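Local structure of conserved hypothetical protein BT1257 (Bacteroides thetaiotaomicron, 2FG1) at residues 54-59 / 67-72; 24-29 / 36-41. The protein is a macro domain protein that probably removes ADP-ribose from ADP-ribosylated thymidine in DNA by hydrolysis. One frame throughout, in Å; residues are numbered along the deposited sequence.

Contact 1 of 2, residues 54-59 / 67-72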
loop_
_atom_site.group_PDB
_atom_site.type_symbol
_atom_site.label_atom_id
_atom_site.label_comp_id
_atom_site.label_asym_id
_atom_site.label_seq_id
_atom_site.Cartn_x
_atom_site.Cartn_y
_atom_site.Cartn_z
ATOM N N ARG A 54 -0.594 7.003 -12.950
ATOM C CA ARG A 54 -0.565 6.897 -14.404
ATOM C C ARG A 54 0.515 7.802 -15.015
ATOM O O ARG A 54 1.209 7.410 -15.949
ATOM C CB ARG A 54 -1.942 7.200 -14.978
ATOM C CG ARG A 54 -2.974 6.122 -14.624
ATOM C CD ARG A 54 -4.172 6.220 -15.538
ATOM N NE ARG A 54 -5.333 5.421 -15.133
ATOM C CZ ARG A 54 -5.511 4.114 -15.359
ATOM N NH1 ARG A 54 -4.558 3.372 -15.918
ATOM N NH2 ARG A 54 -6.663 3.555 -14.996
ATOM N N GLN A 55 0.708 8.987 -14.432
ATOM C CA GLN A 55 1.802 9.858 -14.885
ATOM C C GLN A 55 3.154 9.250 -14.549
ATOM O O GLN A 55 4.102 9.330 -15.329
ATOM C CB GLN A 55 1.696 11.266 -14.295
ATOM C CG GLN A 55 0.545 12.074 -14.878
ATOM C CD GLN A 55 0.639 13.558 -14.574
ATOM O OE1 GLN A 55 1.741 14.099 -14.403
ATOM N NE2 GLN A 55 -0.508 14.229 -14.538
ATOM N N TRP A 56 3.248 8.630 -13.377
ATOM C CA TRP A 56 4.471 7.939 -12.986
ATOM C C TRP A 56 4.836 6.825 -13.982
ATOM O O TRP A 56 5.987 6.723 -14.429
ATOM C CB TRP A 56 4.287 7.397 -11.569
ATOM C CG TRP A 56 5.482 6.784 -10.904
ATOM C CD1 TRP A 56 6.806 6.934 -11.227
ATOM C CD2 TRP A 56 5.437 5.944 -9.756
ATOM N NE1 TRP A 56 7.585 6.200 -10.352
ATOM C CE2 TRP A 56 6.767 5.591 -9.438
ATOM C CE3 TRP A 56 4.396 5.436 -8.974
ATOM C CZ2 TRP A 56 7.083 4.761 -8.355
ATOM C CZ3 TRP A 56 4.713 4.619 -7.893
ATOM C CH2 TRP A 56 6.045 4.298 -7.593
ATOM N N TYR A 57 3.844 6.025 -14.372
ATOM C CA TYR A 57 4.073 4.967 -15.350
ATOM C C TYR A 57 4.654 5.529 -16.640
ATOM O O TYR A 57 5.612 4.985 -17.199
ATOM C CB TYR A 57 2.776 4.196 -15.652
ATOM C CG TYR A 57 2.970 3.227 -16.793
ATOM C CD1 TYR A 57 3.705 2.058 -16.615
ATOM C CD2 TYR A 57 2.458 3.496 -18.062
ATOM C CE1 TYR A 57 3.913 1.172 -17.653
ATOM C CE2 TYR A 57 2.677 2.609 -19.121
ATOM C CZ TYR A 57 3.404 1.451 -18.895
ATOM O OH TYR A 57 3.631 0.545 -19.921
ATOM N N LYS A 58 4.076 6.615 -17.124
ATOM C CA LYS A 58 4.574 7.214 -18.364
ATOM C C LYS A 58 5.946 7.844 -18.249
ATOM O O LYS A 58 6.722 7.818 -19.206
ATOM C CB LYS A 58 3.574 8.213 -18.879
ATOM C CG LYS A 58 2.413 7.498 -19.491
ATOM C CD LYS A 58 1.531 8.434 -20.189
ATOM C CE LYS A 58 0.465 7.673 -20.956
ATOM N NZ LYS A 58 -0.626 8.628 -21.225
ATOM N N SER A 59 6.267 8.391 -17.082
ATOM C CA SER A 59 7.569 9.013 -16.867
ATOM C C SER A 59 8.691 7.973 -16.876
ATOM O O SER A 59 9.833 8.274 -17.251
ATOM C CB SER A 59 7.579 9.781 -15.539
ATOM O OG SER A 59 7.708 8.901 -14.427
ATOM N N ALA A 67 9.537 0.615 -5.331
ATOM C CA ALA A 67 9.386 2.072 -5.295
ATOM C C ALA A 67 8.014 2.487 -4.767
ATOM O O ALA A 67 7.041 1.721 -4.841
ATOM C CB ALA A 67 9.633 2.680 -6.680
ATOM N N VAL A 68 7.932 3.707 -4.246
ATOM C CA VAL A 68 6.693 4.233 -3.676
ATOM C C VAL A 68 6.519 5.682 -4.101
ATOM O O VAL A 68 7.478 6.464 -4.076
ATOM C CB VAL A 68 6.707 4.164 -2.118
ATOM C CG1 VAL A 68 5.368 4.630 -1.542
ATOM C CG2 VAL A 68 7.032 2.756 -1.634
ATOM N N GLN A 69 5.277 6.038 -4.436
ATOM C CA GLN A 69 4.873 7.416 -4.693
ATOM C C GLN A 69 3.871 7.836 -3.633
ATOM O O GLN A 69 2.881 7.133 -3.405
ATOM C CB GLN A 69 4.224 7.492 -6.070
ATOM C CG GLN A 69 3.661 8.843 -6.460
ATOM C CD GLN A 69 2.944 8.755 -7.777
ATOM O OE1 GLN A 69 2.041 7.943 -7.945
ATOM N NE2 GLN A 69 3.337 9.600 -8.729
ATOM N N PHE A 70 4.129 8.974 -2.985
ATOM C CA PHE A 70 3.242 9.504 -1.953
ATOM C C PHE A 70 2.459 10.678 -2.506
ATOM O O PHE A 70 3.047 11.624 -3.043
ATOM C CB PHE A 70 4.042 9.946 -0.715
ATOM C CG PHE A 70 4.818 8.825 -0.066
ATOM C CD1 PHE A 70 4.247 8.057 0.942
ATOM C CD2 PHE A 70 6.122 8.537 -0.465
ATOM C CE1 PHE A 70 4.969 7.016 1.539
ATOM C CE2 PHE A 70 6.846 7.494 0.128
ATOM C CZ PHE A 70 6.264 6.743 1.136
ATOM N N VAL A 71 1.135 10.601 -2.441
ATOM C CA VAL A 71 0.298 11.702 -2.914
ATOM C C VAL A 71 -0.567 12.201 -1.779
ATOM O O VAL A 71 -1.081 11.431 -0.970
ATOM C CB VAL A 71 -0.570 11.322 -4.159
ATOM C CG1 VAL A 71 -1.653 10.330 -3.796
ATOM C CG2 VAL A 71 -1.195 12.548 -4.799
ATOM N N ASN A 72 -0.711 13.507 -1.725
ATOM C CA ASN A 72 -1.626 14.129 -0.790
ATOM C C ASN A 72 -3.040 14.081 -1.360
ATOM O O ASN A 72 -3.247 14.387 -2.544
ATOM C CB ASN A 72 -1.218 15.565 -0.479
ATOM C CG ASN A 72 -2.086 16.174 0.588
ATOM O OD1 ASN A 72 -1.895 15.914 1.780
ATOM N ND2 ASN A 72 -3.076 16.948 0.175
#
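Trp56 and Gln69 meet through matching torsions. Trp56 has CG anti to its backbone N (chi1 -173°), which swings the indole from helix 48-59 to strand 68-74. The same first torsion and an extended chain carry the Gln69 amide from beside Trp56 CZ3 back to the root of the indole, with Gln69 NE2 3.7 Å from Trp56 CB. In the macro domain fold this strand is an edge of the mixed sheet, and the contact lays the helix against it.

The CB methylene of Gln69 sits over one face of the indole, toward the rim, 3.8 Å from the centroid of the six-membered ring of Trp56, a CH-pi contact. The indole and the glutamine chain run antiparallel; ring and amide planes are 47° apart.

Both polar atoms of the Gln69 amide are bonded. OE1 accepts from Asn81 ND2 on strand 77-85, and NE2 donates to Ala52 O in the helix, tying helix to sheet. The indole NE1 bonds to Glu61 O. Phe63 meets the indole edge-to-face.

Ser59 OG donates to Trp56 O at 2.8 Å, within the helix. At the edge of the indole, near its plane, Ala67 CB touches Trp56 CZ2 at 3.7 Å.

Contact 2 of 2, residues 24-29 / 36-41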
loop_
_atom_site.group_PDB
_atom_site.type_symbol
_atom_site.label_atom_id
_atom_site.label_comp_id
_atom_site.label_asym_id
_atom_site.label_seq_id
_atom_site.Cartn_x
_atom_site.Cartn_y
_atom_site.Cartn_z
ATOM N N ILE A 24 -2.555 6.034 3.624
ATOM C CA ILE A 24 -3.234 4.839 3.121
ATOM C C ILE A 24 -2.276 4.140 2.165
ATOM O O ILE A 24 -1.868 4.730 1.151
ATOM C CB ILE A 24 -4.521 5.217 2.368
ATOM C CG1 ILE A 24 -5.526 5.874 3.312
ATOM C CG2 ILE A 24 -5.156 3.981 1.693
ATOM C CD1 ILE A 24 -6.610 6.664 2.589
ATOM N N THR A 25 -1.909 2.898 2.465
ATOM C CA THR A 25 -0.930 2.160 1.667
ATOM C C THR A 25 -1.616 1.057 0.885
ATOM O O THR A 25 -2.421 0.317 1.445
ATOM C CB THR A 25 0.148 1.496 2.545
ATOM O OG1 THR A 25 -0.478 0.597 3.473
ATOM C CG2 THR A 25 0.939 2.519 3.326
ATOM N N HIS A 26 -1.270 0.905 -0.392
ATOM C CA HIS A 26 -1.813 -0.204 -1.175
ATOM C C HIS A 26 -0.802 -0.629 -2.237
ATOM O O HIS A 26 0.126 0.109 -2.556
ATOM C CB HIS A 26 -3.168 0.188 -1.774
ATOM C CG HIS A 26 -3.053 1.191 -2.867
ATOM N ND1 HIS A 26 -3.425 0.907 -4.159
ATOM C CD2 HIS A 26 -2.535 2.442 -2.878
ATOM C CE1 HIS A 26 -3.163 1.955 -4.924
ATOM N NE2 HIS A 26 -2.616 2.895 -4.174
ATOM N N ILE A 27 -0.982 -1.838 -2.755
ATOM C CA ILE A 27 -0.035 -2.439 -3.689
ATOM C C ILE A 27 -0.486 -2.240 -5.127
ATOM O O ILE A 27 -1.586 -2.669 -5.528
ATOM C CB ILE A 27 0.168 -3.943 -3.409
ATOM C CG1 ILE A 27 0.802 -4.152 -2.025
ATOM C CG2 ILE A 27 1.059 -4.564 -4.486
ATOM C CD1 ILE A 27 0.838 -5.617 -1.567
ATOM N N CYS A 28 0.395 -1.595 -5.890
ATOM C CA CYS A 28 0.224 -1.377 -7.310
ATOM C C CYS A 28 1.091 -2.333 -8.106
ATOM O O CYS A 28 2.091 -2.876 -7.615
ATOM C CB CYS A 28 0.621 0.065 -7.653
ATOM S SG CYS A 28 -0.395 1.316 -6.901
ATOM N N ASN A 29 0.712 -2.538 -9.357
ATOM C CA ASN A 29 1.538 -3.334 -10.257
ATOM C C ASN A 29 2.560 -2.489 -11.015
ATOM O O ASN A 29 2.513 -1.244 -11.011
ATOM C CB ASN A 29 0.665 -4.128 -11.226
ATOM C CG ASN A 29 -0.152 -3.229 -12.109
ATOM O OD1 ASN A 29 0.372 -2.633 -13.053
ATOM N ND2 ASN A 29 -1.431 -3.073 -11.775
ATOM N N LYS A 36 -8.766 -2.755 -10.985
ATOM C CA LYS A 36 -9.358 -3.871 -10.235
ATOM C C LYS A 36 -9.098 -3.722 -8.749
ATOM O O LYS A 36 -7.984 -3.403 -8.347
ATOM C CB LYS A 36 -8.760 -5.207 -10.704
ATOM C CG LYS A 36 -8.876 -5.473 -12.196
ATOM C CD LYS A 36 -7.627 -6.164 -12.745
ATOM C CE LYS A 36 -7.781 -7.672 -12.807
ATOM N NZ LYS A 36 -8.740 -8.083 -13.876
ATOM N N GLY A 37 -10.124 -3.963 -7.939
ATOM C CA GLY A 37 -9.943 -4.055 -6.487
ATOM C C GLY A 37 -9.856 -2.718 -5.779
ATOM O O GLY A 37 -10.635 -1.813 -6.066
ATOM N N PHE A 38 -8.914 -2.603 -4.846
ATOM C CA PHE A 38 -8.853 -1.433 -3.965
ATOM C C PHE A 38 -8.709 -0.114 -4.731
ATOM O O PHE A 38 -9.247 0.909 -4.305
ATOM C CB PHE A 38 -7.719 -1.568 -2.954
ATOM C CG PHE A 38 -7.677 -0.454 -1.944
ATOM C CD1 PHE A 38 -8.638 -0.367 -0.943
ATOM C CD2 PHE A 38 -6.670 0.500 -1.988
ATOM C CE1 PHE A 38 -8.593 0.664 0.004
ATOM C CE2 PHE A 38 -6.625 1.523 -1.053
ATOM C CZ PHE A 38 -7.580 1.603 -0.055
ATOM N N VAL A 39 -8.008 -0.140 -5.858
ATOM C CA VAL A 39 -7.838 1.087 -6.649
ATOM C C VAL A 39 -9.166 1.714 -7.062
ATOM O O VAL A 39 -9.263 2.931 -7.228
ATOM C CB VAL A 39 -6.918 0.895 -7.884
ATOM C CG1 VAL A 39 -5.478 0.612 -7.456
ATOM C CG2 VAL A 39 -7.426 -0.195 -8.813
ATOM N N LEU A 40 -10.196 0.886 -7.223
ATOM C CA LEU A 40 -11.509 1.398 -7.580
ATOM C C LEU A 40 -12.131 2.171 -6.417
ATOM O O LEU A 40 -12.787 3.191 -6.626
ATOM C CB LEU A 40 -12.437 0.270 -8.035
ATOM C CG LEU A 40 -11.937 -0.515 -9.257
ATOM C CD1 LEU A 40 -12.968 -1.554 -9.686
ATOM C CD2 LEU A 40 -11.604 0.404 -10.442
ATOM N N ALA A 41 -11.907 1.686 -5.195
ATOM C CA ALA A 41 -12.352 2.404 -4.007
ATOM C C ALA A 41 -11.619 3.744 -3.869
ATOM O O ALA A 41 -12.228 4.762 -3.548
ATOM C CB ALA A 41 -12.165 1.541 -2.749
#
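Phe38 reaches across to the strand and lies against His26 and Ile24. The Phe38 and His26 rings meet obliquely, with planes 52° apart and centroids 5.6 Å apart. The closest approach is at the root of the imidazole, where His26 CB lies 3.5 Å from Phe38 CD2. His26 ND1 lies at the edge of the Phe38 ring, in its plane. The first torsion of Phe38 (chi1 -175°) carries the ring out from its backbone toward the strand.

Ile24 meets the far end of the same ring. Its CG2 comes to the edge, near the ring plane, 3.8 Å from Phe38 CZ. The Phe38 ring thus touches two residues whose side chains point to the same side of the strand.

These residues join strand 22-29, an inner strand of the macro domain sheet, to helix 38-45. The connection between them has no helix or strand. The contact is buried, and its centre is about 7 Å from the centre of the chain.

Val39 takes the other end of the imidazole. Its side chain crosses that of His26 at about a right angle. Its CG1 sits at the ring edge, near the plane, 3.7 Å from His26 CE1. ND1 of His26 is also close to this methyl. His26 CG lies between the backbone N and the carbonyl carbon (chi1 71°), which places the ring beside both Phe38 and Val39.

The polar end of the imidazole has a partner in the sheet. His26 NE2 is hydrogen-bonded to Asn81 OD1 on strand 77-85, which helps fix the ring's rotation. The ring of Trp34 meets that of His26 nearly perpendicular to it. Trp34 also touches the side chain of Val39, and Thr14 touches Phe38.

Contacts 1 and 2 set two successive helices, 48-59 and 38-45, against the same sheet. Their centres are 13 Å apart, and they do not touch. Contact 2 lies on an inner strand and is buried. Contact 1 lies on an edge strand, farther from the centre of the chain, and is only partly buried. Both rely on an aromatic side chain from the helical segment. In contact 1 it meets aliphatic carbon and a polar amide; in contact 2 it meets an imidazole and a branched aliphatic chain. Asn81, on the strand between them, bonds to a side chain of each contact.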